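DUF596 domain-containing protein (Neisseria meningitidis, PDB 2O5H) is of unknown function and belongs to a conserved bacterial family of mixed helix-and-sheet proteins, found here as a two-chain assembly. Local coordinates at residues A[12-23]-A[40-50]. Residues are numbered along the deposited sequence; the frame is centred on the assembly and turned at random.
Sequences VHKRYQDRLEED and TIKDFSSDFEE
With chi1 at 58°, Arg-19 sets its CG between backbone N and carbonyl carbon, and a bend at chi3 turns the guanidinium to Asp-43, while Phe-44, its CG trans to the backbone N (chi1 170°), reaches Tyr-16. Arginine suits its place because its flat group can serve two acids at once. End-on, Arg-19 NH1 and NH2 each take one oxygen of Asp-43, the straighter bond running from Arg-19 NH2 to Asp-43 OD1 (2.9 Å). Side-on, Arg-19 NE and NH2 share Asp-23 OD2, which also accepts from Tyr-16 OH (2.7 Å) and probably stays ionised. Next to this network Tyr-16, which pairs that hydroxyl with an aromatic ring, directs its edge at the flat apolar face of Phe-44, a T-shaped pair with planes at 84°; small, branched Val-12 meets the phenylalanine rim, CG1 to CE2 3.7 Å. Arg-15 NH2 bridges to Glu-50 OE2 (2.9 Å), from above the carboxylate plane; Glu-50 has a second oxygen, OE1, for Ser-45 OG. The contact joins the corner where helix 3-16 passes into helix 20-30 to that between helices 34-41 and 48-64, adjoining helix ends included; Tyr-16 also packs on Ala-54 and Leu-58 of helix 48-64, and Tyr-30 of the second subunit hydrogen-bonds Asp-23 OD1.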
ATOM      1  N   VAL A  12      -1.261  10.694 -21.143  1.00 36.58           N
ATOM      2  CA  VAL A  12      -1.537  10.062 -19.838  1.00 37.60           C
ATOM      3  C   VAL A  12      -1.010  10.962 -18.737  1.00 37.95           C
ATOM      4  O   VAL A  12      -1.657  11.160 -17.702  1.00 38.40           O
ATOM      5  CB  VAL A  12      -0.904   8.643 -19.760  1.00 38.00           C
ATOM      6  CG1 VAL A  12      -1.283   7.946 -18.489  1.00 36.09           C
ATOM      7  CG2 VAL A  12      -1.386   7.822 -20.948  1.00 42.40           C
ATOM      8  N   HIS A  13       0.168  11.523 -18.985  1.00 38.88           N
ATOM      9  CA  HIS A  13       0.823  12.425 -18.082  1.00 40.56           C
ATOM     10  C   HIS A  13      -0.074  13.621 -17.782  1.00 40.40           C
ATOM     11  O   HIS A  13      -0.233  14.006 -16.632  1.00 40.75           O
ATOM     12  CB  HIS A  13       2.146  12.881 -18.716  1.00 42.54           C
ATOM     13  CG  HIS A  13       3.146  13.390 -17.729  1.00 48.19           C
ATOM     14  ND1 HIS A  13       3.114  14.676 -17.235  1.00 53.34           N
ATOM     15  CD2 HIS A  13       4.201  12.783 -17.135  1.00 51.56           C
ATOM     16  CE1 HIS A  13       4.098  14.837 -16.364  1.00 54.45           C
ATOM     17  NE2 HIS A  13       4.776  13.702 -16.291  1.00 53.80           N
ATOM     18  N   LYS A  14      -0.652  14.218 -18.826  1.00 40.26           N
ATOM     19  CA  LYS A  14      -1.608  15.316 -18.672  1.00 39.30           C
ATOM     20  C   LYS A  14      -2.884  14.932 -17.929  1.00 39.95           C
ATOM     21  O   LYS A  14      -3.356  15.681 -17.054  1.00 40.37           O
ATOM     22  CB  LYS A  14      -1.938  15.908 -20.043  1.00 40.24           C
ATOM     23  CG  LYS A  14      -2.514  17.300 -19.970  1.00 41.17           C
ATOM     24  CD  LYS A  14      -2.294  18.072 -21.268  1.00 44.92           C
ATOM     25  CE  LYS A  14      -3.338  19.182 -21.377  1.00 45.40           C
ATOM     26  NZ  LYS A  14      -3.231  19.939 -22.666  1.00 47.78           N
ATOM     27  N   ARG A  15      -3.456  13.777 -18.262  1.00 38.75           N
ATOM     28  CA  ARG A  15      -4.668  13.320 -17.595  1.00 38.78           C
ATOM     29  C   ARG A  15      -4.420  13.002 -16.122  1.00 37.25           C
ATOM     30  O   ARG A  15      -5.282  13.257 -15.305  1.00 36.84           O
ATOM     31  CB  ARG A  15      -5.286  12.126 -18.316  1.00 38.58           C
ATOM     32  CG  ARG A  15      -5.742  12.478 -19.729  1.00 42.43           C
ATOM     33  CD  ARG A  15      -6.536  11.353 -20.381  1.00 46.40           C
ATOM     34  NE  ARG A  15      -5.651  10.360 -20.989  1.00 46.07           N
ATOM     35  CZ  ARG A  15      -5.490   9.125 -20.519  1.00 46.20           C
ATOM     36  NH1 ARG A  15      -6.176   8.756 -19.464  1.00 44.46           N
ATOM     37  NH2 ARG A  15      -4.663   8.266 -21.113  1.00 41.10           N
ATOM     38  N   TYR A  16      -3.245  12.477 -15.784  1.00 36.99           N
ATOM     39  CA  TYR A  16      -2.960  12.123 -14.378  1.00 37.24           C
ATOM     40  C   TYR A  16      -2.825  13.371 -13.487  1.00 38.89           C
ATOM     41  O   TYR A  16      -3.167  13.360 -12.292  1.00 38.71           O
ATOM     42  CB  TYR A  16      -1.759  11.143 -14.230  1.00 36.50           C
ATOM     43  CG  TYR A  16      -1.522  10.797 -12.760  1.00 35.96           C
ATOM     44  CD1 TYR A  16      -2.351   9.882 -12.094  1.00 34.11           C
ATOM     45  CD2 TYR A  16      -0.524  11.443 -12.029  1.00 35.61           C
ATOM     46  CE1 TYR A  16      -2.174   9.603 -10.760  1.00 30.43           C
ATOM     47  CE2 TYR A  16      -0.344  11.200 -10.677  1.00 35.03           C
ATOM     48  CZ  TYR A  16      -1.170  10.279 -10.039  1.00 35.53           C
ATOM     49  OH  TYR A  16      -0.963  10.042  -8.701  1.00 34.87           O
ATOM     50  N   GLN A  17      -2.408  14.484 -14.095  1.00 40.56           N
ATOM     51  CA  GLN A  17      -2.218  15.753 -13.390  1.00 41.35           C
ATOM     52  C   GLN A  17      -3.378  16.187 -12.513  1.00 41.01           C
ATOM     53  O   GLN A  17      -3.160  16.767 -11.454  1.00 41.86           O
ATOM     54  CB  GLN A  17      -1.847  16.859 -14.380  1.00 42.59           C
ATOM     55  CG  GLN A  17      -0.674  17.735 -13.911  1.00 46.95           C
ATOM     56  CD  GLN A  17       0.585  16.924 -13.539  1.00 50.72           C
ATOM     57  OE1 GLN A  17       0.808  15.807 -14.036  1.00 53.38           O
ATOM     58  NE2 GLN A  17       1.415  17.501 -12.670  1.00 51.72           N
ATOM     59  N   ASP A  18      -4.609  15.893 -12.929  0.50 40.83           N
ATOM     60  CA  ASP A  18      -5.812  16.319 -12.197  0.50 40.17           C
ATOM     61  C   ASP A  18      -6.142  15.498 -10.923  0.50 39.56           C
ATOM     62  O   ASP A  18      -7.098  15.820 -10.200  0.50 38.88           O
ATOM     63  CB  ASP A  18      -7.036  16.322 -13.125  0.50 40.67           C
ATOM     64  CG  ASP A  18      -6.722  16.825 -14.534  0.50 42.11           C
ATOM     65  OD1 ASP A  18      -5.689  17.506 -14.741  0.50 44.24           O
ATOM     66  OD2 ASP A  18      -7.530  16.541 -15.441  0.50 43.53           O
ATOM     67  N   ARG A  19      -5.395  14.430 -10.660  1.00 38.99           N
ATOM     68  CA  ARG A  19      -5.528  13.711  -9.362  1.00 38.08           C
ATOM     69  C   ARG A  19      -4.216  13.660  -8.586  1.00 38.07           C
ATOM     70  O   ARG A  19      -4.154  13.060  -7.504  1.00 38.05           O
ATOM     71  CB  ARG A  19      -6.069  12.289  -9.568  1.00 38.24           C
ATOM     72  CG  ARG A  19      -5.197  11.423 -10.517  1.00 36.69           C
ATOM     73  CD  ARG A  19      -5.729  10.021 -10.630  1.00 37.09           C
ATOM     74  NE  ARG A  19      -5.425   9.179  -9.455  1.00 33.42           N
ATOM     75  CZ  ARG A  19      -6.104   8.098  -9.136  1.00 34.61           C
ATOM     76  NH1 ARG A  19      -7.162   7.765  -9.873  1.00 31.65           N
ATOM     77  NH2 ARG A  19      -5.738   7.356  -8.074  1.00 31.14           N
ATOM     78  N   LEU A  20      -3.157  14.265  -9.132  1.00 37.35           N
ATOM     79  CA  LEU A  20      -1.824  14.168  -8.525  1.00 36.98           C
ATOM     80  C   LEU A  20      -1.811  14.630  -7.058  1.00 36.41           C
ATOM     81  O   LEU A  20      -1.263  13.945  -6.201  1.00 34.84           O
ATOM     82  CB  LEU A  20      -0.773  14.931  -9.356  1.00 37.13           C
ATOM     83  CG  LEU A  20       0.648  15.123  -8.796  1.00 36.98           C
ATOM     84  CD1 LEU A  20       1.348  13.797  -8.484  1.00 34.66           C
ATOM     85  CD2 LEU A  20       1.536  15.897  -9.734  1.00 38.20           C
ATOM     86  N   GLU A  21      -2.419  15.784  -6.782  1.00 35.89           N
ATOM     87  CA  GLU A  21      -2.329  16.407  -5.450  1.00 35.92           C
ATOM     88  C   GLU A  21      -3.036  15.573  -4.410  1.00 36.11           C
ATOM     89  O   GLU A  21      -2.530  15.364  -3.305  1.00 34.91           O
ATOM     90  CB  GLU A  21      -2.879  17.833  -5.455  1.00 36.62           C
ATOM     91  CG  GLU A  21      -1.978  18.833  -6.169  1.00 38.83           C
ATOM     92  CD  GLU A  21      -0.560  18.851  -5.603  1.00 42.96           C
ATOM     93  OE1 GLU A  21      -0.417  18.688  -4.363  1.00 42.85           O
ATOM     94  OE2 GLU A  21       0.403  19.040  -6.398  1.00 45.57           O
ATOM     95  N   GLU A  22      -4.212  15.088  -4.789  1.00 36.39           N
ATOM     96  CA  GLU A  22      -4.992  14.209  -3.944  1.00 37.06           C
ATOM     97  C   GLU A  22      -4.187  12.939  -3.617  1.00 35.91           C
ATOM     98  O   GLU A  22      -4.181  12.455  -2.460  1.00 36.06           O
ATOM     99  CB  GLU A  22      -6.269  13.845  -4.693  1.00 38.44           C
ATOM    100  CG  GLU A  22      -7.476  13.610  -3.808  1.00 44.43           C
ATOM    101  CD  GLU A  22      -8.316  12.437  -4.296  1.00 50.54           C
ATOM    102  OE1 GLU A  22      -8.722  12.469  -5.492  1.00 52.54           O
ATOM    103  OE2 GLU A  22      -8.551  11.489  -3.486  1.00 51.57           O
ATOM    104  N   ASP A  23      -3.527  12.366  -4.625  1.00 34.07           N
ATOM    105  CA  ASP A  23      -2.745  11.155  -4.413  1.00 34.02           C
ATOM    106  C   ASP A  23      -1.504  11.441  -3.554  1.00 33.03           C
ATOM    107  O   ASP A  23      -1.136  10.645  -2.716  1.00 32.58           O
ATOM    108  CB  ASP A  23      -2.335  10.524  -5.771  1.00 34.62           C
ATOM    109  CG  ASP A  23      -3.515   9.837  -6.491  1.00 35.69           C
ATOM    110  OD1 ASP A  23      -4.627   9.800  -5.921  1.00 35.26           O
ATOM    111  OD2 ASP A  23      -3.329   9.339  -7.631  1.00 34.88           O
ATOM    112  N   THR A  40      -2.610   2.947  -4.845  1.00 32.72           N
ATOM    113  CA  THR A  40      -3.186   4.291  -4.925  1.00 33.73           C
ATOM    114  C   THR A  40      -3.561   4.712  -6.355  1.00 33.23           C
ATOM    115  O   THR A  40      -4.597   5.384  -6.577  1.00 33.59           O
ATOM    116  CB  THR A  40      -2.182   5.341  -4.314  1.00 34.54           C
ATOM    117  OG1 THR A  40      -1.926   5.036  -2.931  1.00 36.15           O
ATOM    118  CG2 THR A  40      -2.733   6.768  -4.404  1.00 34.81           C
ATOM    119  N   ILE A  41      -2.740   4.300  -7.333  1.00 32.68           N
ATOM    120  CA  ILE A  41      -2.991   4.695  -8.733  1.00 32.39           C
ATOM    121  C   ILE A  41      -3.823   3.640  -9.495  1.00 33.16           C
ATOM    122  O   ILE A  41      -4.260   3.878 -10.625  1.00 33.21           O
ATOM    123  CB  ILE A  41      -1.677   5.141  -9.501  1.00 30.62           C
ATOM    124  CG1 ILE A  41      -0.566   4.063  -9.529  1.00 29.92           C
ATOM    125  CG2 ILE A  41      -1.122   6.435  -8.929  1.00 32.10           C
ATOM    126  CD1 ILE A  41      -0.890   2.918 -10.488  1.00 29.36           C
ATOM    127  N   LYS A  42      -4.082   2.503  -8.860  1.00 33.25           N
ATOM    128  CA  LYS A  42      -4.763   1.402  -9.565  1.00 37.04           C
ATOM    129  C   LYS A  42      -6.083   1.795 -10.230  1.00 36.68           C
ATOM    130  O   LYS A  42      -6.403   1.337 -11.317  1.00 36.44           O
ATOM    131  CB  LYS A  42      -5.040   0.270  -8.591  1.00 37.56           C
ATOM    132  CG  LYS A  42      -4.012  -0.816  -8.647  1.00 44.86           C
ATOM    133  CD  LYS A  42      -4.280  -1.738  -9.856  1.00 51.17           C
ATOM    134  CE  LYS A  42      -4.519  -3.187  -9.392  1.00 52.65           C
ATOM    135  NZ  LYS A  42      -4.995  -4.020 -10.548  1.00 54.44           N
ATOM    136  N   ASP A  43      -6.849   2.641  -9.548  1.00 36.84           N
ATOM    137  CA  ASP A  43      -8.177   3.011 -10.024  1.00 36.78           C
ATOM    138  C   ASP A  43      -8.108   3.981 -11.192  1.00 37.44           C
ATOM    139  O   ASP A  43      -9.134   4.232 -11.822  1.00 37.66           O
ATOM    140  CB  ASP A  43      -9.025   3.590  -8.894  1.00 37.14           C
ATOM    141  CG  ASP A  43      -8.529   4.947  -8.433  1.00 39.66           C
ATOM    142  OD1 ASP A  43      -7.431   5.034  -7.866  1.00 39.22           O
ATOM    143  OD2 ASP A  43      -9.241   5.949  -8.643  1.00 42.55           O
ATOM    144  N   PHE A  44      -6.911   4.506 -11.497  1.00 36.26           N
ATOM    145  CA  PHE A  44      -6.750   5.504 -12.572  1.00 36.07           C
ATOM    146  C   PHE A  44      -6.987   4.902 -13.954  1.00 36.23           C
ATOM    147  O   PHE A  44      -7.533   5.570 -14.817  1.00 35.10           O
ATOM    148  CB  PHE A  44      -5.361   6.151 -12.500  1.00 36.53           C
ATOM    149  CG  PHE A  44      -5.001   7.021 -13.693  1.00 36.11           C
ATOM    150  CD1 PHE A  44      -5.693   8.197 -13.968  1.00 38.53           C
ATOM    151  CD2 PHE A  44      -3.928   6.647 -14.520  1.00 38.86           C
ATOM    152  CE1 PHE A  44      -5.343   9.004 -15.055  1.00 35.45           C
ATOM    153  CE2 PHE A  44      -3.544   7.426 -15.613  1.00 34.44           C
ATOM    154  CZ  PHE A  44      -4.267   8.631 -15.888  1.00 34.10           C
ATOM    155  N   SER A  45      -6.610   3.631 -14.135  1.00 35.14           N
ATOM    156  CA  SER A  45      -6.720   2.998 -15.436  1.00 35.59           C
ATOM    157  C   SER A  45      -6.734   1.505 -15.320  1.00 35.55           C
ATOM    158  O   SER A  45      -6.171   0.940 -14.356  1.00 35.56           O
ATOM    159  CB  SER A  45      -5.558   3.461 -16.352  1.00 33.73           C
ATOM    160  OG  SER A  45      -5.766   3.007 -17.669  1.00 36.34           O
ATOM    161  N   SER A  46      -7.369   0.829 -16.279  1.00 36.36           N
ATOM    162  CA  SER A  46      -7.296  -0.655 -16.314  1.00 38.15           C
ATOM    163  C   SER A  46      -6.038  -1.095 -17.085  1.00 37.66           C
ATOM    164  O   SER A  46      -5.618  -2.262 -17.002  1.00 37.36           O
ATOM    165  CB  SER A  46      -8.557  -1.291 -16.919  1.00 38.17           C
ATOM    166  OG  SER A  46      -8.823  -0.701 -18.183  1.00 42.72           O
ATOM    167  N   ASP A  47      -5.402  -0.136 -17.752  1.00 35.66           N
ATOM    168  CA  ASP A  47      -4.230  -0.411 -18.592  1.00 34.57           C
ATOM    169  C   ASP A  47      -2.913  -0.398 -17.817  1.00 33.93           C
ATOM    170  O   ASP A  47      -2.623   0.563 -17.071  1.00 33.59           O
ATOM    171  CB  ASP A  47      -4.152   0.619 -19.726  1.00 34.39           C
ATOM    172  CG  ASP A  47      -3.018   0.319 -20.665  1.00 33.96           C
ATOM    173  OD1 ASP A  47      -3.083  -0.718 -21.360  1.00 34.95           O
ATOM    174  OD2 ASP A  47      -2.043   1.063 -20.678  1.00 31.07           O
ATOM    175  N   PHE A  48      -2.104  -1.447 -18.000  1.00 33.28           N
ATOM    176  CA  PHE A  48      -0.820  -1.569 -17.311  1.00 32.31           C
ATOM    177  C   PHE A  48       0.181  -0.428 -17.587  1.00 32.43           C
ATOM    178  O   PHE A  48       0.730   0.126 -16.641  1.00 31.22           O
ATOM    179  CB  PHE A  48      -0.192  -2.948 -17.572  1.00 32.57           C
ATOM    180  CG  PHE A  48       1.134  -3.170 -16.867  1.00 31.71           C
ATOM    181  CD1 PHE A  48       1.238  -2.987 -15.510  1.00 30.28           C
ATOM    182  CD2 PHE A  48       2.266  -3.559 -17.593  1.00 30.22           C
ATOM    183  CE1 PHE A  48       2.478  -3.207 -14.834  1.00 33.52           C
ATOM    184  CE2 PHE A  48       3.499  -3.774 -16.955  1.00 31.04           C
ATOM    185  CZ  PHE A  48       3.591  -3.592 -15.571  1.00 32.70           C
ATOM    186  N   GLU A  49       0.421  -0.089 -18.866  1.00 31.61           N
ATOM    187  CA  GLU A  49       1.287   1.041 -19.202  1.00 31.82           C
ATOM    188  C   GLU A  49       0.790   2.336 -18.566  1.00 31.34           C
ATOM    189  O   GLU A  49       1.599   3.083 -18.033  1.00 29.07           O
ATOM    190  CB  GLU A  49       1.377   1.241 -20.720  1.00 31.19           C
ATOM    191  CG  GLU A  49       2.358   2.317 -21.114  1.00 34.52           C
ATOM    192  CD  GLU A  49       2.481   2.480 -22.604  1.00 35.03           C
ATOM    193  OE1 GLU A  49       1.452   2.441 -23.334  1.00 37.71           O
ATOM    194  OE2 GLU A  49       3.620   2.698 -23.036  1.00 37.47           O
ATOM    195  N   GLU A  50      -0.515   2.634 -18.698  1.00 31.37           N
ATOM    196  CA  GLU A  50      -1.031   3.872 -18.123  1.00 31.87           C
ATOM    197  C   GLU A  50      -0.864   3.933 -16.598  1.00 33.07           C
ATOM    198  O   GLU A  50      -0.523   4.986 -16.064  1.00 34.18           O
ATOM    199  CB  GLU A  50      -2.477   4.104 -18.519  1.00 33.18           C
ATOM    200  CG  GLU A  50      -2.596   4.325 -20.001  1.00 35.59           C
ATOM    201  CD  GLU A  50      -3.943   4.882 -20.401  1.00 41.19           C
ATOM    202  OE1 GLU A  50      -4.927   4.661 -19.673  1.00 45.69           O
ATOM    203  OE2 GLU A  50      -4.017   5.510 -21.464  1.00 43.25           O
TER